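Local atomic coordinates of transcriptional regulator (Methanobacterium thermoautotrophicum, PDB entry 3BPV), a protein that probably binds DNA as a dimeric winged-helix transcriptional repressor of the MarR family. Residues Ile1-Lys4 / Gly5-Ile9; Val16-Gly19 / Arg20-His24; Glu95-Pro98 / Leu99-Lys102. All coordinates share one frame; numbering follows the deposited sequence.

Interaction 1. Residues Ile1-Lys4 / Gly5-Ile9; sequences IPLK and GLLSI
The opening turn of helix 3-21, with Pro2 at its N-cap, is closed by contacts from Ile1, Pro2, Leu3 and Lys4 to the residues three to five places ahead. Pro2 O accepts the amide of Leu6 (Leu6 N to Pro2 O 3.3 Å) and takes a second, weak bond from Gly5 N. The next bond is straighter, Leu7 N to Leu3 O at 3.0 Å with an N-H...O angle of 167°. Lys4 O receives Ser8 N, which approaches it from 25° out of the carbonyl plane, and Ser8 OG also lies 3.0 Å from Lys4 O, because its first torsion holds the hydroxyl beside the backbone N. Over that hydroxyl runs the lysine stem. Bent at chi2 (-92°) and extended beyond it, the chain brings Lys4 CE to 3.2 Å from Ser8 OG and sends the ammonium past it to a salt bridge with Asp29 of the second subunit. On another side of the turn Ile1 folds back, with its CG2 methyl 3.8 Å from Gly5 CA, where the glycine offers no beta carbon to obstruct it; the same methyl lies 4.2 Å from Leu6 CG. Leu3 and Leu7 meet more loosely, CG to CD1 at 4.3 Å, and pack respectively on Phe112 and Cys127 of the second subunit. Glu108 of that subunit accepts a hydrogen bond from Leu3 N, an amide of the first turn. A carboxylate there would probably be favoured by the positive end of the helix dipole. The turn thus offers an amide and an ammonium to acidic groups of the partner chain, so its polar chemistry serves the dimer interface as well as the start of the helix.

Interaction 2. Residues Val16-Gly19 / Arg20-His24; sequences VFIG and RELGH
A CH-pi contact between Phe17 and Glu21, one turn apart, marks the last turns of helix 3-21, the long N-terminal helix of this MarR-type winged-helix protein, just before the chain leaves helical geometry at Leu22. Glu21 CG sits over one face of the Phe17 ring, 3.7 Å from the centroid and 16° off the ring normal. Beyond it the carboxylate passes across the rim of the ring, its plane nearly perpendicular (84°) to the aromatic one, with Glu21 OE2 3.2 Å from Phe17 CZ. With CG anti to the backbone N (chi1 -164°), the phenylalanine swings its ring along the helix surface, where the bent glutamate chain can lie over it. The same OE2 forms a salt bridge with Arg106 of helix 97-111, and that helix also packs on the ring through Val103 and Leu110, while Trp107 meets it ring to ring, the two planes inclined to each other. An alanine at Phe17 is likely to leave the Glu21 methylene without its aromatic bed and open a gap against helix 97-111, with the carboxylate less firmly steered toward Arg106. On the buried side Ile18 and Leu22 lie side by side, pointing the same way, CD1 to CD1 at 4.0 Å, and both touch Val32 of helix 29-40. At the surface the first carbons of Arg20 lie beside Val16, Arg20 CG coming within 2.9 Å of Val16 O, the acceptor of Arg20 N, before the chain leads away. Backbone bonds continue with Glu21 N to Phe17 O and Leu22 N to Ile18 O. There the regular pattern breaks: Gly23 N approaches Gly19 O to 3.0 Å, but at an angle too poor for a hydrogen bond.

Interaction 3. Residues Glu95-Pro98 / Leu99-Lys102; sequences EIIP and LILK
Ile100 lays its side chain back over Ile96, just before helix 97-111, and Ile97, its first residue. The CB of Ile100 rests 3.4 Å from Ile97 O. CG1, held beside the backbone N and anti to the carbonyl carbon (chi1 -70°), comes within 3.4 Å of Ile96 O, the same oxygen that accepts Ile100 N in the carbonyl plane. At the tip, CD1 touches two other delta methyls, lying 4.4 Å from Ile96 CD1 and 4.3 Å from Ile97 CD1. All three isoleucines pack on helix 29-40: Ile100 on Val32 and Leu35, Ile96 on Leu35, Ile97 on Leu36. Ile96 further touches Leu27 and Phe72 in loops, and so joins the start of this helix to the winged-helix domain characteristic of the MarR family, which probably binds DNA. The turn itself is ordinary alpha-helix, with Ile100 N bonded to Ile96 O, Leu101 N to Ile97 O and Lys102 N to Pro98 O. Pro98, whose nitrogen carries no hydrogen, falls in the first turn, where the helix does not need that donor, and its carbonyl still takes the Lys102 amide from 26° outside its plane. Leu99 turns to a different side from Ile100, its CB 3.3 Å from Ile96 O and its CD1 4.2 Å from Ile96 CB. Leu101 crosses Ile97 at a slant: Leu101 CG lies 3.5 Å from Ile97 O, and Leu101 CD1 meets Ile97 CG2 at 4.1 Å. Beyond these two segments, Leu101 packs against Pro2 of the second subunit.

How the interactions relate
From the N terminus, interactions 1 and 2 come in turn on helix 3-21, the first at its start and the second at its end, with centres about 22 Å apart. The chain then passes through helices 29-40, 46-53 and 57-69, the two-stranded wing and the short helix 91-95 before interaction 3 opens helix 97-111. Each contact closes only a helical turn, and none nests within or crosses another. Interactions 2 and 3 nevertheless meet in space, Leu22 CD1 lying 4.0 Å from Ile100 CG1, with Val32 touching both residues. Interactions 1 and 3, about 17 Å apart between nearest atoms within the chain, are brought together across the dimer, between one subunit and the other.

Interaction 1. Residues Ile1-Lys4 / Gly5-Ile9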
loop_
_atom_site.group_PDB
_atom_site.type_symbol
_atom_site.label_atom_id
_atom_site.label_comp_id
_atom_site.label_asym_id
_atom_site.label_seq_id
_atom_site.Cartn_x
_atom_site.Cartn_y
_atom_site.Cartn_z
ATOM N N ILE A 1 0.892 17.985 0.671
ATOM C CA ILE A 1 0.907 16.496 0.625
ATOM C C ILE A 1 1.484 15.978 -0.691
ATOM O O ILE A 1 1.023 16.351 -1.770
ATOM C CB ILE A 1 -0.519 15.923 0.780
ATOM C CG1 ILE A 1 -1.136 16.398 2.100
ATOM C CG2 ILE A 1 -0.480 14.403 0.736
ATOM C CD1 ILE A 1 -2.581 15.986 2.282
ATOM N N PRO A 2 2.509 15.112 -0.616
ATOM C CA PRO A 2 3.127 14.551 -1.823
ATOM C C PRO A 2 2.079 13.719 -2.559
ATOM O O PRO A 2 1.124 13.238 -1.949
ATOM C CB PRO A 2 4.256 13.683 -1.266
ATOM C CG PRO A 2 4.581 14.346 0.053
ATOM C CD PRO A 2 3.213 14.653 0.591
ATOM N N LEU A 3 2.254 13.547 -3.864
ATOM C CA LEU A 3 1.303 12.765 -4.645
ATOM C C LEU A 3 1.059 11.409 -4.002
ATOM O O LEU A 3 -0.082 10.953 -3.895
ATOM C CB LEU A 3 1.816 12.551 -6.070
ATOM C CG LEU A 3 0.914 11.657 -6.936
ATOM C CD1 LEU A 3 -0.405 12.372 -7.211
ATOM C CD2 LEU A 3 1.616 11.318 -8.237
ATOM N N LYS A 4 2.130 10.757 -3.572
ATOM C CA LYS A 4 1.981 9.444 -2.969
ATOM C C LYS A 4 1.063 9.493 -1.754
ATOM O O LYS A 4 0.324 8.544 -1.499
ATOM C CB LYS A 4 3.357 8.871 -2.606
ATOM C CG LYS A 4 3.330 7.458 -2.037
ATOM C CD LYS A 4 3.248 7.481 -0.531
ATOM C CE LYS A 4 3.216 6.072 0.025
ATOM N NZ LYS A 4 3.210 6.077 1.512
ATOM N N GLY A 5 1.094 10.604 -1.026
ATOM C CA GLY A 5 0.247 10.741 0.147
ATOM C C GLY A 5 -1.221 10.755 -0.236
ATOM O O GLY A 5 -2.056 10.168 0.452
ATOM N N LEU A 6 -1.544 11.437 -1.327
ATOM C CA LEU A 6 -2.925 11.485 -1.791
ATOM C C LEU A 6 -3.372 10.095 -2.225
ATOM O O LEU A 6 -4.478 9.661 -1.888
ATOM C CB LEU A 6 -3.073 12.455 -2.965
ATOM C CG LEU A 6 -2.874 13.928 -2.628
ATOM C CD1 LEU A 6 -2.956 14.724 -3.920
ATOM C CD2 LEU A 6 -3.927 14.397 -1.620
ATOM N N LEU A 7 -2.516 9.400 -2.974
ATOM C CA LEU A 7 -2.839 8.059 -3.449
ATOM C C LEU A 7 -3.030 7.116 -2.269
ATOM O O LEU A 7 -3.886 6.225 -2.299
ATOM C CB LEU A 7 -1.734 7.530 -4.373
ATOM C CG LEU A 7 -1.496 8.328 -5.663
ATOM C CD1 LEU A 7 -0.450 7.608 -6.512
ATOM C CD2 LEU A 7 -2.797 8.493 -6.435
ATOM N N SER A 8 -2.245 7.319 -1.220
ATOM C CA SER A 8 -2.343 6.481 -0.034
ATOM C C SER A 8 -3.642 6.719 0.729
ATOM O O SER A 8 -4.204 5.791 1.313
ATOM C CB SER A 8 -1.134 6.719 0.866
ATOM O OG SER A 8 0.020 6.134 0.281
ATOM N N ILE A 9 -4.124 7.956 0.735
ATOM C CA ILE A 9 -5.382 8.241 1.416
ATOM C C ILE A 9 -6.473 7.482 0.666
ATOM O O ILE A 9 -7.334 6.851 1.274
ATOM C CB ILE A 9 -5.693 9.750 1.409
ATOM C CG1 ILE A 9 -4.706 10.477 2.327
ATOM C CG2 ILE A 9 -7.131 9.996 1.838
ATOM C CD1 ILE A 9 -4.750 11.986 2.203
#

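Interaction 2. Residues Val16-Gly19 / Arg20-His24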
loop_
_atom_site.group_PDB
_atom_site.type_symbol
_atom_site.label_atom_id
_atom_site.label_comp_id
_atom_site.label_asym_id
_atom_site.label_seq_id
_atom_site.Cartn_x
_atom_site.Cartn_y
_atom_site.Cartn_z
ATOM N N VAL A 16 -10.115 -0.223 4.015
ATOM C CA VAL A 16 -11.213 -0.281 4.974
ATOM C C VAL A 16 -12.456 -0.891 4.322
ATOM O O VAL A 16 -13.149 -1.707 4.932
ATOM C CB VAL A 16 -11.554 1.127 5.520
ATOM C CG1 VAL A 16 -12.821 1.071 6.368
ATOM C CG2 VAL A 16 -10.398 1.651 6.361
ATOM N N PHE A 17 -12.736 -0.507 3.083
ATOM C CA PHE A 17 -13.907 -1.026 2.375
ATOM C C PHE A 17 -13.803 -2.541 2.157
ATOM O O PHE A 17 -14.767 -3.280 2.386
ATOM C CB PHE A 17 -14.048 -0.321 1.023
ATOM C CG PHE A 17 -15.399 -0.479 0.389
ATOM C CD1 PHE A 17 -16.485 0.250 0.853
ATOM C CD2 PHE A 17 -15.582 -1.351 -0.676
ATOM C CE1 PHE A 17 -17.742 0.114 0.264
ATOM C CE2 PHE A 17 -16.832 -1.497 -1.274
ATOM C CZ PHE A 17 -17.916 -0.760 -0.801
ATOM N N ILE A 18 -12.643 -3.003 1.697
ATOM C CA ILE A 18 -12.415 -4.429 1.468
ATOM C C ILE A 18 -12.591 -5.206 2.771
ATOM O O ILE A 18 -13.243 -6.245 2.810
ATOM C CB ILE A 18 -10.975 -4.686 0.941
ATOM C CG1 ILE A 18 -10.873 -4.257 -0.518
ATOM C CG2 ILE A 18 -10.596 -6.157 1.105
ATOM C CD1 ILE A 18 -11.727 -5.066 -1.450
ATOM N N GLY A 19 -12.000 -4.692 3.841
ATOM C CA GLY A 19 -12.093 -5.358 5.124
ATOM C C GLY A 19 -13.513 -5.491 5.637
ATOM O O GLY A 19 -13.860 -6.496 6.256
ATOM N N ARG A 20 -14.336 -4.482 5.375
ATOM C CA ARG A 20 -15.723 -4.488 5.827
ATOM C C ARG A 20 -16.615 -5.360 4.955
ATOM O O ARG A 20 -17.391 -6.173 5.461
ATOM C CB ARG A 20 -16.273 -3.058 5.844
ATOM C CG ARG A 20 -15.456 -2.087 6.677
ATOM C CD ARG A 20 -15.469 -2.437 8.158
ATOM N NE ARG A 20 -16.749 -2.131 8.787
ATOM C CZ ARG A 20 -16.977 -2.217 10.093
ATOM N NH1 ARG A 20 -16.009 -2.602 10.914
ATOM N NH2 ARG A 20 -18.170 -1.911 10.583
ATOM N N GLU A 21 -16.494 -5.200 3.641
ATOM C CA GLU A 21 -17.318 -5.950 2.700
ATOM C C GLU A 21 -16.931 -7.417 2.566
ATOM O O GLU A 21 -17.784 -8.263 2.317
ATOM C CB GLU A 21 -17.268 -5.276 1.324
ATOM C CG GLU A 21 -17.773 -3.843 1.325
ATOM C CD GLU A 21 -19.288 -3.741 1.309
ATOM O OE1 GLU A 21 -19.953 -4.437 2.103
ATOM O OE2 GLU A 21 -19.813 -2.949 0.499
ATOM N N LEU A 22 -15.651 -7.726 2.732
ATOM C CA LEU A 22 -15.201 -9.105 2.602
ATOM C C LEU A 22 -14.702 -9.696 3.910
ATOM O O LEU A 22 -14.099 -10.766 3.922
ATOM C CB LEU A 22 -14.095 -9.205 1.541
ATOM C CG LEU A 22 -14.496 -8.761 0.130
ATOM C CD1 LEU A 22 -13.267 -8.726 -0.768
ATOM C CD2 LEU A 22 -15.551 -9.708 -0.437
ATOM N N GLY A 23 -14.966 -8.994 5.011
ATOM C CA GLY A 23 -14.550 -9.467 6.319
ATOM C C GLY A 23 -15.138 -10.818 6.681
ATOM O O GLY A 23 -14.520 -11.577 7.423
ATOM N N HIS A 24 -16.326 -11.132 6.169
ATOM C CA HIS A 24 -16.934 -12.421 6.474
ATOM C C HIS A 24 -16.106 -13.564 5.893
ATOM O O HIS A 24 -16.250 -14.717 6.299
ATOM C CB HIS A 24 -18.381 -12.487 5.958
ATOM C CG HIS A 24 -18.521 -12.274 4.483
ATOM N ND1 HIS A 24 -18.259 -11.066 3.875
ATOM C CD2 HIS A 24 -18.919 -13.113 3.496
ATOM C CE1 HIS A 24 -18.487 -11.168 2.578
ATOM N NE2 HIS A 24 -18.889 -12.400 2.322
#

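Interaction 3. Residues Glu95-Pro98 / Leu99-Lys102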
loop_
_atom_site.group_PDB
_atom_site.type_symbol
_atom_site.label_atom_id
_atom_site.label_comp_id
_atom_site.label_asym_id
_atom_site.label_seq_id
_atom_site.Cartn_x
_atom_site.Cartn_y
_atom_site.Cartn_z
ATOM N N GLU A 95 -13.759 -19.087 -7.104
ATOM C CA GLU A 95 -15.184 -18.820 -7.019
ATOM C C GLU A 95 -15.565 -17.544 -6.279
ATOM O O GLU A 95 -16.686 -17.058 -6.425
ATOM C CB GLU A 95 -15.884 -20.041 -6.425
ATOM C CG GLU A 95 -15.688 -21.267 -7.312
ATOM C CD GLU A 95 -16.106 -22.562 -6.666
ATOM O OE1 GLU A 95 -15.809 -22.761 -5.472
ATOM O OE2 GLU A 95 -16.718 -23.400 -7.362
ATOM N N ILE A 96 -14.637 -16.989 -5.503
ATOM C CA ILE A 96 -14.922 -15.751 -4.779
ATOM C C ILE A 96 -14.417 -14.525 -5.529
ATOM O O ILE A 96 -14.632 -13.398 -5.089
ATOM C CB ILE A 96 -14.299 -15.732 -3.358
ATOM C CG1 ILE A 96 -12.774 -15.827 -3.445
ATOM C CG2 ILE A 96 -14.883 -16.853 -2.517
ATOM C CD1 ILE A 96 -12.069 -15.611 -2.114
ATOM N N ILE A 97 -13.745 -14.737 -6.659
ATOM C CA ILE A 97 -13.222 -13.624 -7.450
ATOM C C ILE A 97 -14.334 -12.678 -7.914
ATOM O O ILE A 97 -14.169 -11.457 -7.890
ATOM C CB ILE A 97 -12.438 -14.123 -8.692
ATOM C CG1 ILE A 97 -11.279 -15.019 -8.250
ATOM C CG2 ILE A 97 -11.910 -12.934 -9.493
ATOM C CD1 ILE A 97 -10.283 -14.341 -7.335
ATOM N N PRO A 98 -15.474 -13.225 -8.374
ATOM C CA PRO A 98 -16.548 -12.331 -8.813
ATOM C C PRO A 98 -17.000 -11.415 -7.683
ATOM O O PRO A 98 -17.308 -10.244 -7.913
ATOM C CB PRO A 98 -17.643 -13.298 -9.253
ATOM C CG PRO A 98 -16.850 -14.434 -9.812
ATOM C CD PRO A 98 -15.759 -14.616 -8.769
ATOM N N LEU A 99 -17.040 -11.955 -6.467
ATOM C CA LEU A 99 -17.437 -11.182 -5.297
ATOM C C LEU A 99 -16.435 -10.057 -5.082
ATOM O O LEU A 99 -16.808 -8.921 -4.784
ATOM C CB LEU A 99 -17.471 -12.071 -4.053
ATOM C CG LEU A 99 -18.517 -13.184 -3.974
ATOM C CD1 LEU A 99 -18.181 -14.113 -2.822
ATOM C CD2 LEU A 99 -19.900 -12.582 -3.793
ATOM N N ILE A 100 -15.157 -10.386 -5.229
ATOM C CA ILE A 100 -14.091 -9.410 -5.061
ATOM C C ILE A 100 -14.210 -8.304 -6.102
ATOM O O ILE A 100 -14.122 -7.121 -5.780
ATOM C CB ILE A 100 -12.711 -10.084 -5.187
ATOM C CG1 ILE A 100 -12.464 -10.973 -3.967
ATOM C CG2 ILE A 100 -11.619 -9.034 -5.320
ATOM C CD1 ILE A 100 -11.172 -11.770 -4.038
ATOM N N LEU A 101 -14.427 -8.684 -7.355
ATOM C CA LEU A 101 -14.552 -7.691 -8.414
ATOM C C LEU A 101 -15.793 -6.823 -8.228
ATOM O O LEU A 101 -15.783 -5.649 -8.582
ATOM C CB LEU A 101 -14.569 -8.370 -9.791
ATOM C CG LEU A 101 -13.250 -9.044 -10.189
ATOM C CD1 LEU A 101 -13.387 -9.686 -11.559
ATOM C CD2 LEU A 101 -12.126 -8.017 -10.202
ATOM N N LYS A 102 -16.860 -7.392 -7.675
ATOM C CA LYS A 102 -18.075 -6.621 -7.442
ATOM C C LYS A 102 -17.805 -5.586 -6.354
ATOM O O LYS A 102 -18.274 -4.446 -6.431
ATOM C CB LYS A 102 -19.228 -7.534 -7.015
ATOM C CG LYS A 102 -20.532 -6.783 -6.779
ATOM C CD LYS A 102 -21.616 -7.685 -6.215
ATOM C CE LYS A 102 -22.887 -6.893 -5.941
ATOM N NZ LYS A 102 -22.628 -5.747 -5.023
#